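Local structure of peptidoglycan-recognition protein (Apis mellifera, 5XZ3) at residues A[32-37]-A[139-144]; A[38-43]-A[108-113]; A[71-76]-A[101-106]; A[94-99]-A[148-153]. The protein probably binds bacterial peptidoglycan as a recognition receptor of honey bee innate immunity, built on the N-acetylmuramoyl-L-alanine amidase fold. All coordinates share one frame; numbering follows the deposited sequence.

Interaction 1 of 4, residues A[32-37]-A[139-144]; sequences PYVIIH and EDVRVI
Y33 and R142 are paired on neighbouring parallel strands, and their side chains run side by side in the same direction. Leaving the backbone, Y33 CB lies 3.9 Å from R142 O. The ring is swung to the side of its own backbone N (chi1 -69°), which brings CD1 and CE1 alongside the arginine chain: CD1 sits 3.7 Å from R142 CB, and further out CE1 is 3.9 Å from R142 CD. At the tip, Y33 OH stands 4.1 Å from the same R142 CD, but its hydrogen bond goes to the terminal carboxylate of P173, which also forms a salt bridge with R142 NE; R142 NH1 bonds to T172 O. The guanidinium plane is turned 90° to the ring, with Y33 CE1 near that plane at its edge. This pair lies where strand 141-145, an outermost strand of the central mixed sheet, joins strand 31-38. V34 carries the parallel pattern, its N donating to R142 O (2.9 Å) and its O accepting from I144 N (3.0 Å). With an alanine at Y33, the aliphatic part of R142 would probably lose its cover on this flank and the P173 carboxylate one of its donors. On the same face as Y33, I144 CG1 is wedged between its own N and carbonyl carbon (chi1 50°), and the methyl it carries presses tightly on I35, CD1 to CD1 3.5 Å. On the other face the I36 and V143 side chains cross at a slant, CG1 to CG1 3.8 Å, and V143 leans in turn on I128 of helix 118-133.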
# COMPACT_ATOMS: atom_id res chain seq x y z
N PRO A 32 0.78 -14.16 -1.82
CA PRO A 32 2.18 -14.48 -1.46
C PRO A 32 3.13 -13.31 -1.24
O PRO A 32 4.15 -13.51 -0.57
CB PRO A 32 2.68 -15.32 -2.64
CG PRO A 32 1.79 -14.98 -3.78
CD PRO A 32 0.45 -14.58 -3.20
N TYR A 33 2.81 -12.12 -1.78
CA TYR A 33 3.72 -10.96 -1.70
C TYR A 33 3.03 -9.69 -1.21
O TYR A 33 1.86 -9.48 -1.47
CB TYR A 33 4.33 -10.66 -3.08
CG TYR A 33 5.31 -11.71 -3.53
CD1 TYR A 33 6.63 -11.67 -3.10
CD2 TYR A 33 4.91 -12.74 -4.40
CE1 TYR A 33 7.55 -12.64 -3.51
CE2 TYR A 33 5.82 -13.71 -4.81
CZ TYR A 33 7.13 -13.65 -4.36
OH TYR A 33 8.05 -14.61 -4.75
N VAL A 34 3.80 -8.85 -0.51
CA VAL A 34 3.42 -7.46 -0.26
C VAL A 34 4.50 -6.57 -0.89
O VAL A 34 5.69 -6.79 -0.65
CB VAL A 34 3.31 -7.16 1.26
CG1 VAL A 34 3.12 -5.66 1.52
CG2 VAL A 34 2.15 -7.93 1.88
N ILE A 35 4.11 -5.62 -1.74
CA ILE A 35 5.10 -4.72 -2.37
C ILE A 35 5.01 -3.34 -1.70
O ILE A 35 3.95 -2.72 -1.64
CB ILE A 35 4.89 -4.56 -3.90
CG1 ILE A 35 4.45 -5.87 -4.60
CG2 ILE A 35 6.09 -3.87 -4.57
CD1 ILE A 35 5.43 -7.02 -4.64
N ILE A 36 6.14 -2.83 -1.22
CA ILE A 36 6.14 -1.52 -0.58
C ILE A 36 6.55 -0.49 -1.65
O ILE A 36 7.56 -0.67 -2.30
CB ILE A 36 7.11 -1.45 0.63
CG1 ILE A 36 6.76 -2.53 1.69
CG2 ILE A 36 7.15 -0.03 1.24
CD1 ILE A 36 5.33 -2.47 2.25
N HIS A 37 5.73 0.55 -1.80
CA HIS A 37 6.00 1.65 -2.72
C HIS A 37 5.96 2.97 -1.99
O HIS A 37 5.46 3.05 -0.85
CB HIS A 37 4.96 1.68 -3.85
CG HIS A 37 5.18 0.66 -4.93
ND1 HIS A 37 6.16 0.78 -5.89
CD2 HIS A 37 4.51 -0.49 -5.22
CE1 HIS A 37 6.09 -0.24 -6.73
NE2 HIS A 37 5.10 -1.02 -6.35
N GLU A 139 0.75 -17.12 5.38
CA GLU A 139 1.52 -17.21 6.62
C GLU A 139 3.03 -16.91 6.41
O GLU A 139 3.69 -16.37 7.30
CB GLU A 139 1.33 -18.60 7.26
CG GLU A 139 1.90 -18.76 8.68
CD GLU A 139 3.40 -19.08 8.71
OE1 GLU A 139 4.04 -18.85 9.76
OE2 GLU A 139 3.96 -19.53 7.67
N ASP A 140 3.55 -17.27 5.24
CA ASP A 140 4.95 -16.99 4.91
C ASP A 140 5.05 -15.87 3.85
O ASP A 140 5.89 -15.94 2.94
CB ASP A 140 5.66 -18.30 4.47
CG ASP A 140 5.03 -18.94 3.21
OD1 ASP A 140 4.16 -18.33 2.54
OD2 ASP A 140 5.42 -20.07 2.87
N VAL A 141 4.21 -14.84 3.99
CA VAL A 141 4.14 -13.73 3.04
C VAL A 141 5.51 -13.04 2.95
O VAL A 141 6.21 -12.89 3.95
CB VAL A 141 2.99 -12.72 3.36
CG1 VAL A 141 3.23 -11.95 4.65
CG2 VAL A 141 2.75 -11.75 2.20
N ARG A 142 5.88 -12.67 1.73
CA ARG A 142 7.18 -12.08 1.44
C ARG A 142 7.00 -10.58 1.16
O ARG A 142 6.24 -10.20 0.28
CB ARG A 142 7.80 -12.80 0.23
CG ARG A 142 7.96 -14.31 0.48
CD ARG A 142 8.52 -15.11 -0.71
NE ARG A 142 9.95 -14.91 -0.90
CZ ARG A 142 10.92 -15.43 -0.13
NH1 ARG A 142 12.18 -15.17 -0.42
NH2 ARG A 142 10.63 -16.19 0.93
N VAL A 143 7.66 -9.75 1.96
CA VAL A 143 7.55 -8.32 1.82
C VAL A 143 8.80 -7.86 1.09
O VAL A 143 9.92 -8.20 1.49
CB VAL A 143 7.43 -7.59 3.18
CG1 VAL A 143 7.34 -6.08 2.98
CG2 VAL A 143 6.22 -8.09 3.96
N ILE A 144 8.59 -7.08 0.03
CA ILE A 144 9.69 -6.58 -0.79
C ILE A 144 9.43 -5.14 -1.17
O ILE A 144 8.27 -4.70 -1.21
CB ILE A 144 9.88 -7.42 -2.09
CG1 ILE A 144 8.55 -7.59 -2.85
CG2 ILE A 144 10.53 -8.77 -1.78
CD1 ILE A 144 8.70 -8.18 -4.25
O HOH W 1 4.75 -16.13 0.14

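Interaction 2 of 4, residues A[38-43]-A[108-113]; sequences HTVSLE and IGNFQN
V40 N donates to G109 O at 2.9 Å from well above the carbonyl plane, while S41 O takes a CA-H...O contact from G109 CA at 3.4 Å, so two irregular loops are joined around one glycine. G109 adopts backbone angles that jam any CB against the preceding carbonyl O, and such a CB would also run into E43 CG. Side chains grip the backbone on both flanks of this point. H38 ND1 accepts from F111 N at 3.0 Å, a nearly straight bond (168°) lying in the imidazole plane; its CB meets the edge of the F111 ring. T39 OG1 accepts from G109 N at 3.1 Å and pairs with S41 OG at 2.6 Å, so the hydroxyl is held from two directions. I108 CG2 comes within 3.3 Å of L42 O. A water joins E43 OE1 to N110 N, and K114 makes a salt bridge with that carboxylate. N110 OD1 accepts from Q112 N in an Asx turn. The whole belongs to the two loops that leave neighbouring parallel strands 31-38 and 102-107 at their C-terminal ends, in the central sheet of the amidase-like fold.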
# COMPACT_ATOMS: atom_id res chain seq x y z
N HIS A 38 6.51 4.00 -2.63
CA HIS A 38 6.17 5.39 -2.27
C HIS A 38 5.40 6.01 -3.45
O HIS A 38 5.52 5.51 -4.57
CB HIS A 38 7.38 6.21 -1.79
CG HIS A 38 8.43 6.50 -2.83
ND1 HIS A 38 9.43 7.42 -2.62
CD2 HIS A 38 8.63 6.00 -4.08
CE1 HIS A 38 10.22 7.47 -3.69
NE2 HIS A 38 9.76 6.62 -4.59
N THR A 39 4.59 7.03 -3.19
CA THR A 39 3.72 7.57 -4.24
C THR A 39 4.38 8.68 -5.06
O THR A 39 3.87 9.04 -6.12
CB THR A 39 2.39 8.12 -3.68
OG1 THR A 39 2.66 9.20 -2.78
CG2 THR A 39 1.61 7.02 -2.93
N VAL A 40 5.49 9.21 -4.55
CA VAL A 40 6.19 10.38 -5.14
C VAL A 40 5.18 11.54 -5.34
O VAL A 40 5.26 12.31 -6.29
CB VAL A 40 6.93 10.05 -6.47
CG1 VAL A 40 8.02 11.08 -6.76
CG2 VAL A 40 7.54 8.65 -6.44
N SER A 41 4.20 11.61 -4.45
CA SER A 41 3.16 12.62 -4.54
C SER A 41 3.30 13.50 -3.32
O SER A 41 4.12 13.21 -2.43
CB SER A 41 1.77 11.98 -4.65
OG SER A 41 1.39 11.35 -3.42
N LEU A 42 2.53 14.59 -3.28
CA LEU A 42 2.55 15.48 -2.14
C LEU A 42 2.19 14.74 -0.86
O LEU A 42 1.22 13.98 -0.83
CB LEU A 42 1.63 16.69 -2.36
CG LEU A 42 2.27 17.98 -2.88
CD1 LEU A 42 1.19 18.98 -3.28
CD2 LEU A 42 3.22 18.61 -1.87
N GLU A 43 3.00 14.96 0.17
CA GLU A 43 2.76 14.45 1.50
C GLU A 43 1.50 15.03 2.12
O GLU A 43 1.05 16.12 1.75
CB GLU A 43 3.93 14.79 2.40
CG GLU A 43 5.02 13.75 2.45
CD GLU A 43 6.06 14.07 3.51
OE1 GLU A 43 7.25 14.02 3.19
OE2 GLU A 43 5.69 14.39 4.67
N ILE A 108 2.58 7.64 1.24
CA ILE A 108 2.31 8.90 0.52
C ILE A 108 3.48 9.86 0.78
O ILE A 108 3.70 10.29 1.88
CB ILE A 108 0.94 9.50 0.93
CG1 ILE A 108 -0.20 8.56 0.49
CG2 ILE A 108 0.74 10.89 0.31
CD1 ILE A 108 -1.49 8.76 1.27
N GLY A 109 4.25 10.13 -0.27
CA GLY A 109 5.37 11.04 -0.17
C GLY A 109 6.50 10.56 -1.02
O GLY A 109 6.33 9.64 -1.84
N ASN A 110 7.66 11.19 -0.82
CA ASN A 110 8.88 10.80 -1.49
C ASN A 110 9.87 10.47 -0.40
O ASN A 110 10.29 11.35 0.35
CB ASN A 110 9.40 11.96 -2.35
CG ASN A 110 10.65 11.62 -3.14
OD1 ASN A 110 11.43 10.72 -2.79
ND2 ASN A 110 10.86 12.35 -4.23
N PHE A 111 10.23 9.19 -0.31
CA PHE A 111 11.13 8.70 0.74
C PHE A 111 12.52 8.25 0.24
O PHE A 111 13.20 7.43 0.88
CB PHE A 111 10.40 7.68 1.66
CG PHE A 111 9.13 8.25 2.25
CD1 PHE A 111 9.17 9.08 3.39
CD2 PHE A 111 7.89 8.04 1.61
CE1 PHE A 111 8.00 9.65 3.90
CE2 PHE A 111 6.72 8.62 2.12
CZ PHE A 111 6.77 9.42 3.26
N GLN A 112 12.95 8.83 -0.88
CA GLN A 112 14.31 8.62 -1.40
C GLN A 112 15.38 9.21 -0.49
O GLN A 112 16.40 8.56 -0.22
CB GLN A 112 14.46 9.19 -2.82
CG GLN A 112 15.87 9.10 -3.43
CD GLN A 112 16.44 7.68 -3.59
OE1 GLN A 112 17.65 7.51 -3.77
NE2 GLN A 112 15.58 6.67 -3.53
N ASN A 113 15.11 10.43 -0.01
CA ASN A 113 16.09 11.18 0.77
C ASN A 113 15.67 11.52 2.20
O ASN A 113 16.35 12.29 2.90
CB ASN A 113 16.48 12.47 0.02
CG ASN A 113 17.15 12.19 -1.30
OD1 ASN A 113 18.11 11.42 -1.38
ND2 ASN A 113 16.64 12.80 -2.36
O HOH W 2 7.81 13.41 0.61

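Interaction 3 of 4, residues A[71-76]-A[101-106]; sequences GYSFLI and KSISIA
The Y72 ring carries A106 CB over one face, a CH-pi contact with the methyl 3.7 Å from the centroid and 16° off the normal, displaced somewhat toward the rim. At the edge of that ring, in its plane, lies S104 OG, 3.9 Å from Y72 CD1. The F74 ring, on the other side of the sheet, is approached at its edge: I103 CD1 comes to 4.2 Å from F74 CD2, and W88 meets the ring edge-to-face. Replacing Y72 by a serine would probably strip the cover from the A106 methyl and open a gap beside the S104 hydroxyl. S73 and S104 clasp each other's backbones. S73 N donates to S104 OG at 3.1 Å, and S104 N returns a bond of 2.9 Å to S73 OG. Each hydroxyl is turned to meet the other segment, S104 OG standing between its own N and carbonyl carbon (chi1 56°), whereas S73 OG lies on the side of its N, across from its carbonyl carbon. Regular parallel pairing follows: F74 N to S104 O at 3.0 Å, then A106 N to F74 O at 2.9 Å. I76 CG1 packs on I105 CG2 at 3.5 Å, on the face covered by helix 118-133. Strands 74-76 and 102-107 are neighbours in the central sheet, near the centre of the molecule. The reciprocal serine bonds thus extend the pairing one residue before strand 74-76, with side-chain hydroxyls as acceptors for the buried N-H groups of S73 and S104.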
# COMPACT_ATOMS: atom_id res chain seq x y z
N GLY A 71 -4.44 2.54 -8.39
CA GLY A 71 -3.52 1.44 -8.63
C GLY A 71 -2.99 0.74 -7.39
O GLY A 71 -2.54 -0.41 -7.46
N TYR A 72 -3.03 1.44 -6.25
CA TYR A 72 -2.44 0.92 -5.00
C TYR A 72 -3.46 0.20 -4.12
O TYR A 72 -4.60 0.64 -4.02
CB TYR A 72 -1.81 2.06 -4.20
CG TYR A 72 -0.72 2.82 -4.92
CD1 TYR A 72 0.48 2.19 -5.28
CD2 TYR A 72 -0.87 4.19 -5.22
CE1 TYR A 72 1.50 2.89 -5.90
CE2 TYR A 72 0.15 4.90 -5.85
CZ TYR A 72 1.33 4.24 -6.19
OH TYR A 72 2.35 4.93 -6.81
N SER A 73 -3.04 -0.89 -3.47
CA SER A 73 -3.98 -1.66 -2.62
C SER A 73 -4.35 -0.90 -1.36
O SER A 73 -5.54 -0.77 -1.04
CB SER A 73 -3.43 -3.05 -2.27
OG SER A 73 -2.90 -3.63 -3.45
N PHE A 74 -3.32 -0.38 -0.69
CA PHE A 74 -3.47 0.47 0.49
C PHE A 74 -2.50 1.63 0.44
O PHE A 74 -1.41 1.52 -0.14
CB PHE A 74 -3.25 -0.33 1.77
CG PHE A 74 -4.25 -1.42 1.98
CD1 PHE A 74 -5.49 -1.14 2.57
CD2 PHE A 74 -3.98 -2.72 1.55
CE1 PHE A 74 -6.45 -2.15 2.76
CE2 PHE A 74 -4.93 -3.73 1.73
CZ PHE A 74 -6.16 -3.44 2.35
N LEU A 75 -2.87 2.74 1.07
CA LEU A 75 -1.98 3.91 1.14
C LEU A 75 -1.79 4.29 2.61
O LEU A 75 -2.69 4.09 3.42
CB LEU A 75 -2.53 5.09 0.31
CG LEU A 75 -2.67 4.79 -1.19
CD1 LEU A 75 -4.10 4.35 -1.49
CD2 LEU A 75 -2.31 6.01 -2.03
N ILE A 76 -0.60 4.78 2.94
CA ILE A 76 -0.27 5.18 4.31
C ILE A 76 -0.05 6.70 4.26
O ILE A 76 0.81 7.18 3.54
CB ILE A 76 1.01 4.46 4.84
CG1 ILE A 76 0.96 2.91 4.69
CG2 ILE A 76 1.35 4.88 6.28
CD1 ILE A 76 -0.20 2.17 5.36
N LYS A 101 -0.43 -11.27 -7.78
CA LYS A 101 0.09 -12.10 -6.69
C LYS A 101 0.62 -11.29 -5.51
O LYS A 101 1.47 -11.78 -4.75
CB LYS A 101 1.15 -13.09 -7.22
CG LYS A 101 2.32 -12.49 -7.98
CD LYS A 101 3.32 -13.59 -8.35
CE LYS A 101 4.47 -13.05 -9.18
NZ LYS A 101 5.32 -14.15 -9.71
N SER A 102 0.11 -10.06 -5.37
CA SER A 102 0.57 -9.15 -4.31
C SER A 102 -0.49 -8.12 -3.99
O SER A 102 -1.41 -7.89 -4.78
CB SER A 102 1.86 -8.43 -4.72
OG SER A 102 1.62 -7.55 -5.83
N ILE A 103 -0.37 -7.51 -2.82
CA ILE A 103 -0.97 -6.21 -2.58
C ILE A 103 0.19 -5.21 -2.55
O ILE A 103 1.35 -5.61 -2.33
CB ILE A 103 -1.80 -6.16 -1.28
CG1 ILE A 103 -0.97 -6.63 -0.10
CG2 ILE A 103 -3.11 -6.98 -1.41
CD1 ILE A 103 -1.22 -5.81 1.14
N SER A 104 -0.12 -3.94 -2.77
CA SER A 104 0.87 -2.90 -2.57
C SER A 104 0.51 -2.02 -1.39
O SER A 104 -0.68 -1.80 -1.10
CB SER A 104 1.08 -2.07 -3.83
OG SER A 104 -0.15 -1.50 -4.29
N ILE A 105 1.53 -1.55 -0.68
CA ILE A 105 1.33 -0.59 0.40
C ILE A 105 2.14 0.64 -0.02
O ILE A 105 3.37 0.57 -0.13
CB ILE A 105 1.80 -1.12 1.77
CG1 ILE A 105 1.02 -2.41 2.15
CG2 ILE A 105 1.65 -0.03 2.84
CD1 ILE A 105 1.44 -3.10 3.44
N ALA A 106 1.44 1.74 -0.28
CA ALA A 106 2.09 2.92 -0.81
C ALA A 106 2.13 3.99 0.27
O ALA A 106 1.10 4.48 0.72
CB ALA A 106 1.39 3.44 -2.07

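Interaction 4 of 4, residues A[94-99]-A[148-153]; sequences HTYGYN and QVIATL. With SO4 (sulfate ion), chain E.
V149 packs against the Y98 ring: CG1 reaches the phenol end, 3.4 Å from Y98 OH, while CG2 stands over one face of the ring, toward its rim. The same V149 CG2 meets T95 CG2 at 3.6 Å, the two side chains crossing at about a right angle; T95 offers this methyl because it lies anti to its backbone N. I150 CG2 packs 4.0 Å from Y96 CB. Loop 148-153, which precedes helix 157-163, and loop 94-99, which precedes strand 102-107, meet at the surface beside H37 of the central sheet, a position consistent with the rim of the peptidoglycan-binding groove of this family. Across the contact the polar link is a water, which donates to Y96 O at 2.7 Å and to V149 O at 2.9 Å. Within loop 94-99, N99 OD1 accepts from H94 N and T95 N on opposite faces of its amide plane, the latter at 2.9 Å, and sits over the centre of the H94 ring. A sulfate, probably from the crystallisation liquor, takes bonds from G97 N to its O2 (3.0 Å), from N99 ND2 to its O4 (2.9 Å) and from N99 N.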
# COMPACT_ATOMS: atom_id res chain seq x y z
N HIS A 94 0.23 -1.60 -9.88
CA HIS A 94 1.31 -0.99 -9.14
C HIS A 94 2.68 -1.60 -9.46
O HIS A 94 3.68 -0.89 -9.40
CB HIS A 94 1.04 -1.10 -7.62
CG HIS A 94 0.63 -2.46 -7.18
ND1 HIS A 94 1.53 -3.47 -6.92
CD2 HIS A 94 -0.60 -2.99 -6.97
CE1 HIS A 94 0.88 -4.56 -6.57
NE2 HIS A 94 -0.41 -4.29 -6.58
N THR A 95 2.74 -2.89 -9.77
CA THR A 95 4.04 -3.60 -9.92
C THR A 95 4.01 -4.59 -11.10
O THR A 95 3.42 -5.66 -10.99
CB THR A 95 4.41 -4.32 -8.60
OG1 THR A 95 4.22 -3.43 -7.49
CG2 THR A 95 5.89 -4.78 -8.61
N TYR A 96 4.67 -4.25 -12.22
CA TYR A 96 4.72 -5.14 -13.39
C TYR A 96 5.14 -6.56 -13.02
O TYR A 96 6.15 -6.76 -12.33
CB TYR A 96 5.68 -4.64 -14.48
CG TYR A 96 5.42 -3.23 -14.96
CD1 TYR A 96 4.19 -2.89 -15.53
CD2 TYR A 96 6.41 -2.24 -14.85
CE1 TYR A 96 3.94 -1.59 -15.95
CE2 TYR A 96 6.18 -0.94 -15.29
CZ TYR A 96 4.94 -0.63 -15.83
OH TYR A 96 4.67 0.65 -16.26
N GLY A 97 4.31 -7.52 -13.44
CA GLY A 97 4.56 -8.94 -13.20
C GLY A 97 4.08 -9.44 -11.84
O GLY A 97 4.12 -10.64 -11.59
N TYR A 98 3.63 -8.53 -10.98
CA TYR A 98 3.25 -8.89 -9.60
C TYR A 98 1.81 -8.55 -9.20
O TYR A 98 1.36 -8.93 -8.11
CB TYR A 98 4.23 -8.27 -8.60
CG TYR A 98 5.48 -9.10 -8.49
CD1 TYR A 98 6.48 -9.02 -9.47
CD2 TYR A 98 5.64 -9.99 -7.44
CE1 TYR A 98 7.62 -9.81 -9.40
CE2 TYR A 98 6.79 -10.78 -7.33
CZ TYR A 98 7.77 -10.68 -8.31
OH TYR A 98 8.89 -11.46 -8.22
N ASN A 99 1.09 -7.84 -10.07
CA ASN A 99 -0.25 -7.33 -9.73
C ASN A 99 -1.25 -8.43 -9.35
O ASN A 99 -2.17 -8.17 -8.58
CB ASN A 99 -0.83 -6.44 -10.84
CG ASN A 99 -0.08 -5.12 -10.97
OD1 ASN A 99 0.27 -4.48 -9.97
ND2 ASN A 99 0.19 -4.73 -12.22
N GLN A 148 13.09 -4.14 -5.81
CA GLN A 148 13.56 -5.53 -5.86
C GLN A 148 13.02 -6.33 -7.04
O GLN A 148 13.57 -7.38 -7.37
CB GLN A 148 13.21 -6.25 -4.53
CG GLN A 148 13.92 -5.65 -3.34
CD GLN A 148 13.62 -6.37 -2.04
OE1 GLN A 148 12.79 -5.91 -1.27
NE2 GLN A 148 14.30 -7.51 -1.80
N VAL A 149 11.94 -5.86 -7.67
CA VAL A 149 11.30 -6.60 -8.78
C VAL A 149 11.05 -5.83 -10.09
O VAL A 149 10.85 -6.46 -11.12
CB VAL A 149 10.01 -7.32 -8.33
CG1 VAL A 149 10.35 -8.47 -7.39
CG2 VAL A 149 9.03 -6.38 -7.66
N ILE A 150 11.02 -4.49 -10.05
CA ILE A 150 10.89 -3.68 -11.28
C ILE A 150 11.94 -2.58 -11.34
O ILE A 150 12.63 -2.32 -10.33
CB ILE A 150 9.46 -3.09 -11.45
CG1 ILE A 150 9.08 -2.20 -10.26
CG2 ILE A 150 8.45 -4.22 -11.68
CD1 ILE A 150 7.94 -1.23 -10.52
N ALA A 151 12.07 -1.94 -12.51
CA ALA A 151 13.04 -0.86 -12.73
C ALA A 151 12.52 0.43 -12.12
O ALA A 151 11.83 1.22 -12.77
CB ALA A 151 13.37 -0.70 -14.22
N THR A 152 12.82 0.62 -10.83
CA THR A 152 12.32 1.75 -10.03
C THR A 152 13.24 1.96 -8.83
O THR A 152 13.98 1.05 -8.43
CB THR A 152 10.85 1.53 -9.55
OG1 THR A 152 10.31 2.74 -9.00
CG2 THR A 152 10.77 0.44 -8.48
N LEU A 153 13.21 3.16 -8.26
CA LEU A 153 13.85 3.39 -6.98
C LEU A 153 12.84 3.31 -5.84
O LEU A 153 13.23 3.35 -4.69
CB LEU A 153 14.59 4.74 -6.97
CG LEU A 153 15.71 4.87 -8.02
CD1 LEU A 153 16.35 6.24 -7.89
CD2 LEU A 153 16.77 3.77 -7.91
S SO4 E . 0.70 -7.83 -14.27
O1 SO4 E . 1.17 -8.34 -12.97
O2 SO4 E . 1.81 -7.15 -14.98
O3 SO4 E . 0.23 -8.98 -15.07
O4 SO4 E . -0.41 -6.85 -14.12
O HOH W 3 8.75 -7.29 -13.01

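Interactions 1 and 3 share the central sheet, their centres about 10 Å apart: I35 N lies 2.8 Å from I103 O and I35 O 2.8 Å from I105 N, so strands 31-38 and 102-107 join the two. Interaction 2 continues both strands into their loops, with I108 N 2.9 Å from I76 O. Interaction 4 lies beside the sheet: T95 OG1 is 2.8 Å from H37 NE2, and H94 CD2 packs 3.1 Å from S104 OG. In zinc amidases of this family a histidine on the first strand binds the metal; here H37, without metal, bonds to T95 and S154, a serine probably replacing their zinc-binding cysteine, consistent with a recognition role.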